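Local coordinates for putative glycosyltransferase (GalT1) (Streptococcus parasanguinis FW213, PDB 5HEA), which probably transfers a sugar from an activated nucleotide donor, this chain being the C-terminal part of the protein, with a GT-A type glycosyltransferase domain, at residues 18-21 with 22-26; 165-168 with 169-172; 28-32 with 33-37. All blocks are in the same frame, centred on the assembly; numbering follows the deposited sequence.

In the fold
All three contacts are local and fall inside the family 2 glycosyltransferase range, in the order contact 1, contact 3, contact 2 along the chain. Contacts 1 and 3 follow each other in the beta-alpha-beta unit of strand 7-13, helix 20-28 and strand 35-41: contact 1 is the opening of the helix, contact 3 the turn from its end into the next strand, centres about 14 Å apart. Contact 2 comes later, close to the chain's centre in space, where helix 161-166 gives way to strand 171-174, its centre about 19 Å from both others. Contacts 2 and 3 reach the same mixed sheet without touching, nearest atoms about 7 Å apart, so the sheet connects them.

Contact 1. Residues 18-21 with 22-26; sequences KYLK and RCLDS
The Y19 ring and the R22 guanidinium lie side by side and point the same way, their planes 23° apart, with R22 NH2 coming obliquely to Y19 CD1 at 3.6 Å. One face of the tyrosine ring carries K18 CB over its centre; at the guanidinium edge, in its plane, sits a water. That water accepts from R22 NE and donates to Y19 O, while a second one donates to K18 O and accepts from R22 N, so two waters bridge the start of the helix. R22 reaches back because CG stands anti to its backbone N (chi1 -175°) and the chain bends at chi3; NH2 also forms a salt bridge with E126. Y19 O receives C23 N at 3.2 Å, L20 O receives L24 N at 2.9 Å and K21 O receives D25 N at 2.8 Å. Between the turns, L20 CG meets L24 CD1 at 4.0 Å, the two leucines turned toward helix 48-58. D25 OD1 is hydrogen-bonded to Y55 of that helix. S26 OG bonds back to C23 O at 2.8 Å. The first helical turn thus separates its chemistry: leucines on the buried side, and on another a hydrated arginine whose charge is probably balanced by E126.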
ATOM      1  N   LYS A  18      29.824  10.024  11.891  1.00 33.16           N
ATOM      2  CA  LYS A  18      30.888  11.025  11.822  1.00 36.60           C
ATOM      3  C   LYS A  18      30.987  11.850  13.101  1.00 33.23           C
ATOM      4  O   LYS A  18      32.035  12.415  13.395  1.00 30.52           O
ATOM      5  CB  LYS A  18      30.681  11.950  10.618  1.00 39.29           C
ATOM      6  CG  LYS A  18      30.830  11.259   9.268  1.00 54.51           C
ATOM      7  CD  LYS A  18      30.740  12.251   8.115  1.00 64.61           C
ATOM      8  CE  LYS A  18      29.337  12.822   7.975  1.00 69.51           C
ATOM      9  NZ  LYS A  18      29.249  13.825   6.876  1.00 74.05           N
ATOM     10  N   TYR A  19      29.901  11.909  13.868  1.00 26.52           N
ATOM     11  CA  TYR A  19      29.825  12.849  14.987  1.00 28.44           C
ATOM     12  C   TYR A  19      29.657  12.209  16.360  1.00 29.63           C
ATOM     13  O   TYR A  19      29.832  12.871  17.386  1.00 27.36           O
ATOM     14  CB  TYR A  19      28.675  13.817  14.743  1.00 25.67           C
ATOM     15  CG  TYR A  19      28.754  14.468  13.386  1.00 35.73           C
ATOM     16  CD1 TYR A  19      29.792  15.338  13.072  1.00 36.17           C
ATOM     17  CD2 TYR A  19      27.797  14.205  12.414  1.00 38.85           C
ATOM     18  CE1 TYR A  19      29.871  15.937  11.827  1.00 42.01           C
ATOM     19  CE2 TYR A  19      27.867  14.796  11.172  1.00 47.04           C
ATOM     20  CZ  TYR A  19      28.900  15.663  10.884  1.00 49.45           C
ATOM     21  OH  TYR A  19      28.956  16.249   9.641  1.00 58.48           O
ATOM     22  N   LEU A  20      29.329  10.925  16.378  1.00 28.58           N
ATOM     23  CA  LEU A  20      28.953  10.257  17.622  1.00 31.43           C
ATOM     24  C   LEU A  20      30.089  10.180  18.650  1.00 29.70           C
ATOM     25  O   LEU A  20      29.865  10.388  19.854  1.00 26.57           O
ATOM     26  CB  LEU A  20      28.385   8.866  17.321  1.00 27.50           C
ATOM     27  CG  LEU A  20      27.770   8.083  18.481  1.00 28.69           C
ATOM     28  CD1 LEU A  20      26.644   8.853  19.159  1.00 26.79           C
ATOM     29  CD2 LEU A  20      27.252   6.739  17.967  1.00 30.30           C
ATOM     30  N   LYS A  21      31.306   9.885  18.198  1.00 29.96           N
ATOM     31  CA  LYS A  21      32.433   9.750  19.128  1.00 26.49           C
ATOM     32  C   LYS A  21      32.736  11.079  19.831  1.00 27.88           C
ATOM     33  O   LYS A  21      32.998  11.116  21.032  1.00 25.24           O
ATOM     34  CB  LYS A  21      33.703   9.221  18.417  1.00 34.43           C
ATOM     35  CG  LYS A  21      33.599   7.792  17.858  1.00 47.45           C
ATOM     36  CD  LYS A  21      34.975   7.202  17.485  1.00 52.14           C
ATOM     37  CE  LYS A  21      35.365   7.467  16.028  1.00 60.22           C
ATOM     38  NZ  LYS A  21      36.779   7.034  15.715  1.00 67.63           N
ATOM     39  N   ARG A  22      32.705  12.171  19.075  1.00 29.93           N
ATOM     40  CA  ARG A  22      32.893  13.493  19.660  1.00 31.94           C
ATOM     41  C   ARG A  22      31.829  13.773  20.733  1.00 29.76           C
ATOM     42  O   ARG A  22      32.151  14.242  21.830  1.00 22.71           O
ATOM     43  CB  ARG A  22      32.869  14.571  18.576  1.00 32.42           C
ATOM     44  CG  ARG A  22      33.172  15.967  19.096  1.00 30.97           C
ATOM     45  CD  ARG A  22      33.064  16.981  17.978  1.00 31.03           C
ATOM     46  NE  ARG A  22      31.718  17.004  17.406  1.00 33.66           N
ATOM     47  CZ  ARG A  22      31.403  17.613  16.271  1.00 27.52           C
ATOM     48  NH1 ARG A  22      32.338  18.249  15.572  1.00 33.53           N
ATOM     49  NH2 ARG A  22      30.159  17.595  15.833  1.00 24.47           N
ATOM     50  N   CYS A  23      30.576  13.450  20.429  1.00 24.74           N
ATOM     51  CA  CYS A  23      29.498  13.636  21.403  1.00 24.32           C
ATOM     52  C   CYS A  23      29.766  12.839  22.677  1.00 26.13           C
ATOM     53  O   CYS A  23      29.813  13.396  23.776  1.00 29.99           O
ATOM     54  CB  CYS A  23      28.151  13.231  20.800  1.00 25.11           C
ATOM     55  SG  CYS A  23      26.772  13.326  21.988  1.00 26.72           S
ATOM     56  N   LEU A  24      29.971  11.534  22.521  1.00 30.22           N
ATOM     57  CA  LEU A  24      30.154  10.650  23.662  1.00 21.04           C
ATOM     58  C   LEU A  24      31.419  10.966  24.485  1.00 20.88           C
ATOM     59  O   LEU A  24      31.389  10.880  25.711  1.00 26.81           O
ATOM     60  CB  LEU A  24      30.129   9.185  23.213  1.00 29.23           C
ATOM     61  CG  LEU A  24      28.789   8.716  22.610  1.00 29.64           C
ATOM     62  CD1 LEU A  24      28.833   7.244  22.232  1.00 29.62           C
ATOM     63  CD2 LEU A  24      27.631   8.986  23.556  1.00 30.57           C
ATOM     64  N   ASP A  25      32.521  11.311  23.818  1.00 27.18           N
ATOM     65  CA  ASP A  25      33.744  11.715  24.523  1.00 28.59           C
ATOM     66  C   ASP A  25      33.457  12.927  25.423  1.00 29.40           C
ATOM     67  O   ASP A  25      33.881  12.967  26.581  1.00 32.13           O
ATOM     68  CB  ASP A  25      34.898  12.048  23.546  1.00 29.14           C
ATOM     69  CG  ASP A  25      35.471  10.807  22.827  1.00 44.09           C
ATOM     70  OD1 ASP A  25      35.286   9.661  23.303  1.00 38.69           O
ATOM     71  OD2 ASP A  25      36.130  10.993  21.775  1.00 40.75           O
ATOM     72  N   SER A  26      32.723  13.908  24.898  1.00 28.82           N
ATOM     73  CA  SER A  26      32.418  15.113  25.684  1.00 31.44           C
ATOM     74  C   SER A  26      31.515  14.824  26.896  1.00 31.75           C
ATOM     75  O   SER A  26      31.629  15.489  27.925  1.00 26.12           O
ATOM     76  CB  SER A  26      31.832  16.225  24.805  1.00 27.09           C
ATOM     77  OG  SER A  26      30.467  15.989  24.518  1.00 21.06           O
TER
HETATM   78  O   HOH W   1      33.022  11.908  16.117  1.00 28.92           O
HETATM   79  O   HOH W   2      29.327  15.559  18.154  1.00 26.95           O

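Contact 2. Residues 165-168 with 169-172; sequences FTFS and PTKL
F167 and P169 meet by a CH-pi contact: P169 CD stands over the centre of the F167 ring, 3.5 Å from its centroid and 2° off the ring normal, and the two side chains cross at about a right angle. Apolar contact continues at the ring's edge, where T170 CG2 lies 4.0 Å from F167 CE2. The hydrogen bonds gather on K171. Its chain runs extended and then bends at chi4, turning NZ back to F167 O at 2.6 Å, with the donor tilted 30° from that carbonyl's plane, and to P169 O at 2.7 Å, approached nearly head-on at 174°. A third carbonyl, that of L163, also receives NZ, so the buried ammonium is gripped by three backbone oxygens. The hydrogen-bonding of water is less settled: one molecule lies close to both S168 O and K171 O. Around this bend from helix 161-166 into strand 171-174, F162 and Y215 add their rings to F167, helix 195-201 packs on S168 and K171 through I195, and strands 87-90 and 116-125 supply T89 and C119 as hydrogen-bond partners of K171 O and T170.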
ATOM      1  N   PHE A 165      11.888  27.039  23.008  1.00 34.03           N
ATOM      2  CA  PHE A 165      10.737  26.170  22.744  1.00 44.11           C
ATOM      3  C   PHE A 165      11.008  25.009  21.798  1.00 44.55           C
ATOM      4  O   PHE A 165      10.444  23.926  21.960  1.00 48.99           O
ATOM      5  CB  PHE A 165       9.548  26.988  22.229  1.00 50.61           C
ATOM      6  CG  PHE A 165       9.017  27.975  23.228  1.00 59.26           C
ATOM      7  CD1 PHE A 165       8.258  27.549  24.302  1.00 62.41           C
ATOM      8  CD2 PHE A 165       9.288  29.325  23.099  1.00 63.06           C
ATOM      9  CE1 PHE A 165       7.774  28.453  25.229  1.00 60.93           C
ATOM     10  CE2 PHE A 165       8.802  30.231  24.018  1.00 64.43           C
ATOM     11  CZ  PHE A 165       8.046  29.795  25.085  1.00 62.38           C
ATOM     12  N   THR A 166      11.859  25.222  20.804  1.00 43.10           N
ATOM     13  CA  THR A 166      11.991  24.218  19.758  1.00 45.23           C
ATOM     14  C   THR A 166      13.283  23.401  19.843  1.00 47.92           C
ATOM     15  O   THR A 166      13.568  22.602  18.948  1.00 53.87           O
ATOM     16  CB  THR A 166      11.849  24.853  18.365  1.00 50.64           C
ATOM     17  OG1 THR A 166      12.986  25.676  18.095  1.00 58.92           O
ATOM     18  CG2 THR A 166      10.598  25.714  18.308  1.00 52.95           C
ATOM     19  N   PHE A 167      14.061  23.602  20.908  1.00 35.82           N
ATOM     20  CA  PHE A 167      15.302  22.843  21.098  1.00 25.86           C
ATOM     21  C   PHE A 167      15.265  22.070  22.417  1.00 24.25           C
ATOM     22  O   PHE A 167      15.196  22.654  23.501  1.00 24.01           O
ATOM     23  CB  PHE A 167      16.527  23.768  21.049  1.00 26.15           C
ATOM     24  CG  PHE A 167      17.815  23.051  20.736  1.00 25.50           C
ATOM     25  CD1 PHE A 167      17.887  22.174  19.664  1.00 28.50           C
ATOM     26  CD2 PHE A 167      18.951  23.257  21.512  1.00 24.38           C
ATOM     27  CE1 PHE A 167      19.077  21.503  19.367  1.00 30.42           C
ATOM     28  CE2 PHE A 167      20.138  22.593  21.234  1.00 29.68           C
ATOM     29  CZ  PHE A 167      20.202  21.709  20.152  1.00 27.55           C
ATOM     30  N   SER A 168      15.294  20.751  22.331  1.00 21.31           N
ATOM     31  CA  SER A 168      15.221  19.940  23.546  1.00 24.57           C
ATOM     32  C   SER A 168      16.479  19.886  24.448  1.00 26.99           C
ATOM     33  O   SER A 168      16.339  19.762  25.668  1.00 24.41           O
ATOM     34  CB  SER A 168      14.709  18.527  23.236  1.00 22.91           C
ATOM     35  OG  SER A 168      15.535  17.883  22.292  1.00 33.82           O
ATOM     36  N   PRO A 169      17.702  19.940  23.866  1.00 19.11           N
ATOM     37  CA  PRO A 169      18.862  19.980  24.770  1.00 17.57           C
ATOM     38  C   PRO A 169      19.005  21.299  25.510  1.00 22.40           C
ATOM     39  O   PRO A 169      18.179  22.205  25.342  1.00 22.98           O
ATOM     40  CB  PRO A 169      20.058  19.782  23.821  1.00 17.98           C
ATOM     41  CG  PRO A 169      19.455  19.023  22.634  1.00 24.68           C
ATOM     42  CD  PRO A 169      18.106  19.678  22.471  1.00 21.28           C
ATOM     43  N   THR A 170      20.066  21.387  26.314  1.00 18.63           N
ATOM     44  CA  THR A 170      20.428  22.564  27.140  1.00 17.43           C
ATOM     45  C   THR A 170      19.579  22.705  28.396  1.00 23.14           C
ATOM     46  O   THR A 170      19.675  23.700  29.102  1.00 19.37           O
ATOM     47  CB  THR A 170      20.482  23.939  26.359  1.00 22.97           C
ATOM     48  OG1 THR A 170      19.195  24.564  26.332  1.00 24.62           O
ATOM     49  CG2 THR A 170      21.030  23.773  24.926  1.00 23.09           C
ATOM     50  N   LYS A 171      18.762  21.693  28.679  1.00 21.33           N
ATOM     51  CA  LYS A 171      17.737  21.801  29.696  1.00 21.80           C
ATOM     52  C   LYS A 171      17.755  20.585  30.602  1.00 22.06           C
ATOM     53  O   LYS A 171      17.797  19.445  30.137  1.00 21.98           O
ATOM     54  CB  LYS A 171      16.363  21.970  29.023  1.00 17.76           C
ATOM     55  CG  LYS A 171      16.326  23.195  28.085  1.00 18.74           C
ATOM     56  CD  LYS A 171      15.123  23.212  27.178  1.00 22.07           C
ATOM     57  CE  LYS A 171      15.232  24.381  26.207  1.00 25.59           C
ATOM     58  NZ  LYS A 171      16.369  24.236  25.241  1.00 24.77           N
ATOM     59  N   LEU A 172      17.744  20.839  31.905  1.00 22.27           N
ATOM     60  CA  LEU A 172      17.681  19.783  32.911  1.00 20.92           C
ATOM     61  C   LEU A 172      16.307  19.812  33.584  1.00 23.17           C
ATOM     62  O   LEU A 172      15.924  20.825  34.171  1.00 21.15           O
ATOM     63  CB  LEU A 172      18.792  19.982  33.945  1.00 20.05           C
ATOM     64  CG  LEU A 172      18.910  18.949  35.063  1.00 25.77           C
ATOM     65  CD1 LEU A 172      19.357  17.612  34.486  1.00 20.28           C
ATOM     66  CD2 LEU A 172      19.866  19.428  36.160  1.00 22.86           C
TER
HETATM   67  O   HOH W   3      17.729  18.722  27.694  1.00 23.65           O

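Contact 3. Residues 28-32 with 33-37; sequences LRQTY and KNFEI
From L28, at the end of helix 20-28, the backbone leaves helical angles at R29, swings through Q30, T31 and Y32, and makes an inverse gamma turn centred on N34, with F35 N bonded to K33 O at 2.9 Å, before entering strand 35-41. Y32 and F35 each present a ring edge to a backbone oxygen. N34 O lies in the plane of the tyrosine ring, 3.4 Å from Y32 CE1, and Y32 O lies in the plane of the phenylalanine ring, 3.1 Å from F35 CD2. F35 folds back toward the loop because its CG stands between the backbone N and the carbonyl carbon (chi1 57°); Q30 CB then comes to F35 CE2 at 3.8 Å, meeting the ring obliquely. L28 completes the apolar side. Its CD2 touches I37 CD1 at 3.9 Å, the two side chains crossing at about a right angle, and lies 4.3 Å from F35 CE1. K33 lies on the outer, exposed side of the turn: bent at chi2, it lays CG, CD and CE along the carbonyls of T31 and Q30, and NZ makes a weak hydrogen bond to Q30 O at 3.5 Å. The polar ends find partners outside. Q30 OE1 accepts from L102 N and its NE2 donates to S26 O and E98 O, which ties the loop to helix 20-28 and to the start of helix 101-110; Y32 OH is hydrogen-bonded to E5 O and N34 ND2 to G4 O. The arrangement is the helix-to-strand return of a beta-alpha-beta crossover, in which parallel strands 7-13 and 35-41 flank one another, as in the Rossmann-like nucleotide-binding half of GT-A glycosyltransferases.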
ATOM      1  N   LEU A  28      31.308  11.679  28.621  1.00 29.61           N
ATOM      2  CA  LEU A  28      32.063  10.903  29.599  1.00 33.31           C
ATOM      3  C   LEU A  28      33.060  11.760  30.393  1.00 34.54           C
ATOM      4  O   LEU A  28      33.435  11.398  31.507  1.00 32.22           O
ATOM      5  CB  LEU A  28      32.770   9.736  28.918  1.00 33.78           C
ATOM      6  CG  LEU A  28      31.823   8.679  28.343  1.00 39.84           C
ATOM      7  CD1 LEU A  28      32.607   7.525  27.714  1.00 39.69           C
ATOM      8  CD2 LEU A  28      30.878   8.169  29.426  1.00 41.06           C
ATOM      9  N   ARG A  29      33.469  12.896  29.828  1.00 32.27           N
ATOM     10  CA  ARG A  29      34.333  13.845  30.534  1.00 30.30           C
ATOM     11  C   ARG A  29      33.591  14.806  31.467  1.00 35.55           C
ATOM     12  O   ARG A  29      34.168  15.806  31.893  1.00 37.36           O
ATOM     13  CB  ARG A  29      35.136  14.685  29.538  1.00 33.29           C
ATOM     14  CG  ARG A  29      36.231  13.924  28.803  1.00 48.46           C
ATOM     15  CD  ARG A  29      37.089  14.880  27.991  1.00 54.62           C
ATOM     16  NE  ARG A  29      36.288  15.774  27.153  1.00 66.09           N
ATOM     17  CZ  ARG A  29      36.196  15.682  25.826  1.00 66.55           C
ATOM     18  NH1 ARG A  29      36.867  14.737  25.175  1.00 67.79           N
ATOM     19  NH2 ARG A  29      35.443  16.540  25.148  1.00 61.64           N
ATOM     20  N   GLN A  30      32.327  14.528  31.781  1.00 35.65           N
ATOM     21  CA  GLN A  30      31.562  15.437  32.638  1.00 30.90           C
ATOM     22  C   GLN A  30      32.110  15.467  34.058  1.00 35.05           C
ATOM     23  O   GLN A  30      32.412  14.422  34.633  1.00 30.95           O
ATOM     24  CB  GLN A  30      30.076  15.065  32.668  1.00 26.93           C
ATOM     25  CG  GLN A  30      29.328  15.480  31.429  1.00 29.61           C
ATOM     26  CD  GLN A  30      29.514  16.949  31.122  1.00 32.72           C
ATOM     27  OE1 GLN A  30      29.057  17.817  31.876  1.00 30.25           O
ATOM     28  NE2 GLN A  30      30.198  17.242  30.021  1.00 26.04           N
ATOM     29  N   THR A  31      32.222  16.669  34.619  1.00 38.96           N
ATOM     30  CA  THR A  31      32.630  16.839  36.013  1.00 34.89           C
ATOM     31  C   THR A  31      31.569  16.300  36.972  1.00 38.27           C
ATOM     32  O   THR A  31      31.883  15.886  38.091  1.00 40.20           O
ATOM     33  CB  THR A  31      32.924  18.323  36.343  1.00 33.44           C
ATOM     34  OG1 THR A  31      31.754  19.109  36.111  1.00 35.44           O
ATOM     35  CG2 THR A  31      34.032  18.850  35.464  1.00 33.80           C
ATOM     36  N   TYR A  32      30.308  16.323  36.540  1.00 30.54           N
ATOM     37  CA  TYR A  32      29.234  15.683  37.291  1.00 35.27           C
ATOM     38  C   TYR A  32      29.230  14.207  36.928  1.00 37.73           C
ATOM     39  O   TYR A  32      28.962  13.840  35.784  1.00 39.80           O
ATOM     40  CB  TYR A  32      27.883  16.314  36.957  1.00 34.69           C
ATOM     41  CG  TYR A  32      26.759  15.901  37.890  1.00 28.74           C
ATOM     42  CD1 TYR A  32      26.059  14.720  37.685  1.00 26.66           C
ATOM     43  CD2 TYR A  32      26.406  16.693  38.976  1.00 36.48           C
ATOM     44  CE1 TYR A  32      25.032  14.340  38.530  1.00 27.17           C
ATOM     45  CE2 TYR A  32      25.382  16.322  39.829  1.00 36.10           C
ATOM     46  CZ  TYR A  32      24.696  15.149  39.594  1.00 32.49           C
ATOM     47  OH  TYR A  32      23.680  14.776  40.428  1.00 33.69           O
ATOM     48  N   LYS A  33      29.522  13.359  37.902  1.00 33.36           N
ATOM     49  CA  LYS A  33      29.818  11.958  37.617  1.00 36.57           C
ATOM     50  C   LYS A  33      28.592  11.047  37.615  1.00 34.34           C
ATOM     51  O   LYS A  33      28.565  10.039  36.909  1.00 37.07           O
ATOM     52  CB  LYS A  33      30.847  11.424  38.620  1.00 38.83           C
ATOM     53  CG  LYS A  33      32.151  12.212  38.662  1.00 46.59           C
ATOM     54  CD  LYS A  33      32.902  12.068  37.363  1.00 50.50           C
ATOM     55  CE  LYS A  33      34.180  12.885  37.371  1.00 59.41           C
ATOM     56  NZ  LYS A  33      34.991  12.619  36.145  1.00 65.00           N
ATOM     57  N   ASN A  34      27.587  11.391  38.411  1.00 32.49           N
ATOM     58  CA  ASN A  34      26.472  10.475  38.617  1.00 40.08           C
ATOM     59  C   ASN A  34      25.386  10.575  37.542  1.00 38.47           C
ATOM     60  O   ASN A  34      24.302  11.107  37.776  1.00 32.21           O
ATOM     61  CB  ASN A  34      25.869  10.647  40.014  1.00 38.22           C
ATOM     62  CG  ASN A  34      24.934   9.511  40.376  1.00 36.21           C
ATOM     63  OD1 ASN A  34      24.899   8.488  39.689  1.00 33.62           O
ATOM     64  ND2 ASN A  34      24.168   9.682  41.446  1.00 38.68           N
ATOM     65  N   PHE A  35      25.694  10.063  36.358  1.00 35.17           N
ATOM     66  CA  PHE A  35      24.726  10.068  35.277  1.00 35.44           C
ATOM     67  C   PHE A  35      24.616   8.696  34.635  1.00 35.25           C
ATOM     68  O   PHE A  35      25.470   7.832  34.833  1.00 35.72           O
ATOM     69  CB  PHE A  35      25.090  11.110  34.209  1.00 28.13           C
ATOM     70  CG  PHE A  35      26.469  10.930  33.626  1.00 27.51           C
ATOM     71  CD1 PHE A  35      26.720   9.955  32.673  1.00 29.75           C
ATOM     72  CD2 PHE A  35      27.512  11.735  34.037  1.00 30.03           C
ATOM     73  CE1 PHE A  35      27.987   9.786  32.148  1.00 28.56           C
ATOM     74  CE2 PHE A  35      28.779  11.582  33.516  1.00 31.26           C
ATOM     75  CZ  PHE A  35      29.021  10.608  32.565  1.00 37.15           C
ATOM     76  N   GLU A  36      23.541   8.507  33.878  1.00 31.50           N
ATOM     77  CA  GLU A  36      23.463   7.433  32.911  1.00 31.35           C
ATOM     78  C   GLU A  36      23.250   8.062  31.535  1.00 35.13           C
ATOM     79  O   GLU A  36      22.531   9.061  31.388  1.00 32.77           O
ATOM     80  CB  GLU A  36      22.334   6.461  33.251  1.00 28.56           C
ATOM     81  CG  GLU A  36      20.947   7.082  33.290  1.00 37.37           C
ATOM     82  CD  GLU A  36      19.848   6.059  33.560  1.00 38.29           C
ATOM     83  OE1 GLU A  36      20.128   4.840  33.551  1.00 43.68           O
ATOM     84  OE2 GLU A  36      18.698   6.475  33.787  1.00 34.00           O
ATOM     85  N   ILE A  37      23.909   7.491  30.538  1.00 25.51           N
ATOM     86  CA  ILE A  37      23.680   7.867  29.157  1.00 28.21           C
ATOM     87  C   ILE A  37      22.846   6.780  28.519  1.00 31.63           C
ATOM     88  O   ILE A  37      23.263   5.623  28.452  1.00 32.84           O
ATOM     89  CB  ILE A  37      24.990   8.013  28.386  1.00 25.24           C
ATOM     90  CG1 ILE A  37      25.830   9.120  29.029  1.00 27.92           C
ATOM     91  CG2 ILE A  37      24.691   8.305  26.915  1.00 26.93           C
ATOM     92  CD1 ILE A  37      27.266   9.200  28.559  1.00 22.67           C
TER